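Local coordinates for uncharacterized protein MJ0764 (Methanocaldococcus jannaschii, PDB 2B8M) that is of unknown function but adopts the double-stranded beta-helix fold of RmlC-like cupins, at residues I32-M40 with M84-D92. Residues are numbered along the deposited sequence; the frame is centred on the assembly and turned at random.
Sequences IVLPRGEQM and MLIQNINSD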
loop_
_atom_site.group_PDB
_atom_site.type_symbol
_atom_site.label_atom_id
_atom_site.label_comp_id
_atom_site.label_asym_id
_atom_site.label_seq_id
_atom_site.Cartn_x
_atom_site.Cartn_y
_atom_site.Cartn_z
ATOM N N ILE A 32 -9.125 -4.072 -1.339
ATOM C CA ILE A 32 -10.214 -4.950 -0.921
ATOM C C ILE A 32 -11.094 -4.264 0.148
ATOM O O ILE A 32 -10.589 -3.662 1.086
ATOM C CB ILE A 32 -9.710 -6.314 -0.396
ATOM C CG1 ILE A 32 -8.875 -7.000 -1.502
ATOM C CG2 ILE A 32 -10.873 -7.195 0.007
ATOM C CD1 ILE A 32 -8.208 -8.208 -1.107
ATOM N N VAL A 33 -12.405 -4.360 -0.060
ATOM C CA VAL A 33 -13.395 -4.014 0.923
ATOM C C VAL A 33 -14.255 -5.208 1.214
ATOM O O VAL A 33 -14.834 -5.820 0.291
ATOM C CB VAL A 33 -14.266 -2.816 0.461
ATOM C CG1 VAL A 33 -15.262 -2.406 1.549
ATOM C CG2 VAL A 33 -13.366 -1.676 0.091
ATOM N N LEU A 34 -14.345 -5.537 2.507
ATOM C CA LEU A 34 -15.203 -6.618 2.970
ATOM C C LEU A 34 -16.145 -6.065 3.973
ATOM O O LEU A 34 -15.742 -5.662 5.078
ATOM C CB LEU A 34 -14.373 -7.743 3.626
ATOM C CG LEU A 34 -13.362 -8.450 2.726
ATOM C CD1 LEU A 34 -12.651 -9.492 3.553
ATOM C CD2 LEU A 34 -14.055 -9.090 1.522
ATOM N N PRO A 35 -17.425 -6.013 3.611
ATOM C CA PRO A 35 -18.447 -5.789 4.610
ATOM C C PRO A 35 -18.473 -6.875 5.695
ATOM O O PRO A 35 -17.946 -7.984 5.509
ATOM C CB PRO A 35 -19.749 -5.841 3.796
ATOM C CG PRO A 35 -19.330 -5.499 2.414
ATOM C CD PRO A 35 -17.978 -6.119 2.251
ATOM N N ARG A 36 -19.090 -6.555 6.827
ATOM C CA ARG A 36 -19.231 -7.539 7.891
ATOM C C ARG A 36 -19.836 -8.824 7.356
ATOM O O ARG A 36 -20.862 -8.800 6.685
ATOM C CB ARG A 36 -20.119 -7.046 9.043
ATOM C CG ARG A 36 -19.923 -7.861 10.294
ATOM C CD ARG A 36 -20.916 -7.479 11.384
ATOM N NE ARG A 36 -20.710 -6.109 11.836
ATOM C CZ ARG A 36 -20.009 -5.752 12.902
ATOM N NH1 ARG A 36 -19.390 -6.637 13.651
ATOM N NH2 ARG A 36 -19.915 -4.484 13.216
ATOM N N GLY A 37 -19.211 -9.943 7.727
ATOM C CA GLY A 37 -19.652 -11.281 7.387
ATOM C C GLY A 37 -19.079 -11.826 6.089
ATOM O O GLY A 37 -19.465 -12.922 5.665
ATOM N N GLU A 38 -18.235 -11.051 5.418
ATOM C CA GLU A 38 -17.656 -11.514 4.177
ATOM C C GLU A 38 -16.265 -12.002 4.448
ATOM O O GLU A 38 -15.622 -11.624 5.445
ATOM C CB GLU A 38 -17.623 -10.405 3.111
ATOM C CG GLU A 38 -19.005 -9.786 2.793
ATOM C CD GLU A 38 -19.860 -10.589 1.838
ATOM O OE1 GLU A 38 -19.340 -11.473 1.106
ATOM O OE2 GLU A 38 -21.084 -10.325 1.822
ATOM N N GLN A 39 -15.747 -12.795 3.508
ATOM C CA GLN A 39 -14.377 -13.245 3.597
ATOM C C GLN A 39 -13.778 -13.519 2.235
ATOM O O GLN A 39 -14.500 -13.700 1.268
ATOM C CB GLN A 39 -14.285 -14.487 4.452
ATOM C CG GLN A 39 -14.997 -15.713 3.932
ATOM C CD GLN A 39 -15.161 -16.726 5.026
ATOM O OE1 GLN A 39 -15.839 -16.449 6.004
ATOM N NE2 GLN A 39 -14.509 -17.885 4.904
HETATM N N MSE A 40 -12.448 -13.574 2.201
HETATM C CA MSE A 40 -11.700 -13.953 0.998
HETATM C C MSE A 40 -11.459 -15.475 0.927
HETATM O O MSE A 40 -11.557 -16.185 1.922
HETATM C CB MSE A 40 -10.355 -13.228 0.954
HETATM C CG MSE A 40 -10.440 -11.723 1.002
HETATM SE SE MSE A 40 -11.287 -11.027 -0.586
HETATM C CE MSE A 40 -9.859 -11.413 -1.910
HETATM N N MSE A 84 -3.528 -18.933 4.379
HETATM C CA MSE A 84 -4.192 -17.812 5.015
HETATM C C MSE A 84 -5.669 -17.696 4.706
HETATM O O MSE A 84 -6.177 -18.131 3.652
HETATM C CB MSE A 84 -3.554 -16.491 4.605
HETATM C CG MSE A 84 -3.549 -16.272 3.106
HETATM SE SE MSE A 84 -2.469 -14.722 2.569
HETATM C CE MSE A 84 -3.461 -13.422 3.445
ATOM N N LEU A 85 -6.357 -17.123 5.676
ATOM C CA LEU A 85 -7.745 -16.726 5.508
ATOM C C LEU A 85 -7.976 -15.348 6.123
ATOM O O LEU A 85 -7.586 -15.114 7.287
ATOM C CB LEU A 85 -8.633 -17.695 6.224
ATOM C CG LEU A 85 -10.119 -17.379 6.228
ATOM C CD1 LEU A 85 -10.614 -17.374 4.812
ATOM C CD2 LEU A 85 -10.858 -18.315 7.119
ATOM N N ILE A 86 -8.596 -14.472 5.327
ATOM C CA ILE A 86 -8.993 -13.151 5.749
ATOM C C ILE A 86 -10.480 -13.076 5.839
ATOM O O ILE A 86 -11.183 -13.266 4.843
ATOM C CB ILE A 86 -8.506 -12.074 4.752
ATOM C CG1 ILE A 86 -6.971 -11.987 4.763
ATOM C CG2 ILE A 86 -9.070 -10.706 5.059
ATOM C CD1 ILE A 86 -6.430 -11.131 3.619
ATOM N N GLN A 87 -10.953 -12.714 7.015
ATOM C CA GLN A 87 -12.371 -12.540 7.297
ATOM C C GLN A 87 -12.640 -11.184 7.930
ATOM O O GLN A 87 -11.785 -10.636 8.629
ATOM C CB GLN A 87 -12.867 -13.603 8.271
ATOM C CG GLN A 87 -12.660 -15.042 7.876
ATOM C CD GLN A 87 -13.062 -15.927 9.010
ATOM O OE1 GLN A 87 -14.138 -16.562 8.995
ATOM N NE2 GLN A 87 -12.228 -15.964 10.031
ATOM N N ASN A 88 -13.811 -10.605 7.634
ATOM C CA ASN A 88 -14.342 -9.543 8.438
ATOM C C ASN A 88 -15.497 -10.007 9.277
ATOM O O ASN A 88 -16.637 -10.128 8.819
ATOM C CB ASN A 88 -14.758 -8.335 7.600
ATOM C CG ASN A 88 -15.257 -7.166 8.459
ATOM O OD1 ASN A 88 -15.061 -7.132 9.680
ATOM N ND2 ASN A 88 -15.949 -6.247 7.835
ATOM N N ILE A 89 -15.190 -10.265 10.532
ATOM C CA ILE A 89 -16.187 -10.671 11.509
ATOM C C ILE A 89 -16.623 -9.488 12.382
ATOM O O ILE A 89 -17.797 -9.361 12.729
ATOM C CB ILE A 89 -15.612 -11.765 12.398
ATOM C CG1 ILE A 89 -15.195 -12.963 11.544
ATOM C CG2 ILE A 89 -16.620 -12.193 13.461
ATOM C CD1 ILE A 89 -14.552 -14.071 12.331
ATOM N N ASN A 90 -15.673 -8.643 12.745
ATOM C CA ASN A 90 -15.836 -7.744 13.876
ATOM C C ASN A 90 -16.016 -6.277 13.519
ATOM O O ASN A 90 -16.029 -5.451 14.420
ATOM C CB ASN A 90 -14.621 -7.886 14.813
ATOM C CG ASN A 90 -14.518 -9.286 15.431
ATOM O OD1 ASN A 90 -15.514 -9.927 15.701
ATOM N ND2 ASN A 90 -13.292 -9.766 15.597
ATOM N N SER A 91 -16.169 -5.929 12.238
ATOM C CA SER A 91 -16.331 -4.531 11.851
ATOM C C SER A 91 -17.361 -4.400 10.741
ATOM O O SER A 91 -17.631 -5.369 10.026
ATOM C CB SER A 91 -15.009 -3.902 11.409
ATOM O OG SER A 91 -14.488 -4.484 10.217
ATOM N N ASP A 92 -17.962 -3.222 10.644
ATOM C CA ASP A 92 -18.984 -2.973 9.636
ATOM C C ASP A 92 -18.358 -3.080 8.259
ATOM O O ASP A 92 -18.944 -3.664 7.338
ATOM C CB ASP A 92 -19.624 -1.588 9.824
ATOM C CG ASP A 92 -20.615 -1.542 10.981
ATOM O OD1 ASP A 92 -21.056 -2.612 11.451
ATOM O OD2 ASP A 92 -20.931 -0.420 11.436
HETATM O O HOH W 1 -18.133 -5.847 16.277
#
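M40, E38 and G37 pair antiparallel with I86 and N88: M40 N to I86 O (2.9 Å) and N88 N to E38 O (3.0 Å), both nearly straight, flank a single Q39-Q87 bridge, and G37 N to N88 O (2.8 Å) continues the pairing from the type II turn P35-E38. The N88 side chain ties the end of strand 28-35 to the loop around S91: with CG anti to its backbone N (chi1 -177°), ND2 meets L34 O at 2.8 Å and also donates to S91 O. Its OD1 accepts from S91 N, on an in-plane lone pair, giving an Asx motif, and from S91 OG above that plane. An alanine here is likely to deprive L34 O of its amide donor and leave the loop from N88 to S91 less firmly held. R36 lays its guanidinium over S91 C; NH2 meets D92 OD1 in the guanidinium plane at 2.8 Å, a salt bridge whose two planes stand 75° apart. Deeper in, the L34 and I86 side chains cross at about a right angle, L34 CD1 4.1 Å from I86 CG2. The contact thus links the barrel's two sheets: the L34 backbone hydrogen-bonds with L94 of strand 93-100, while I86 packs on L60 of strand 57-62.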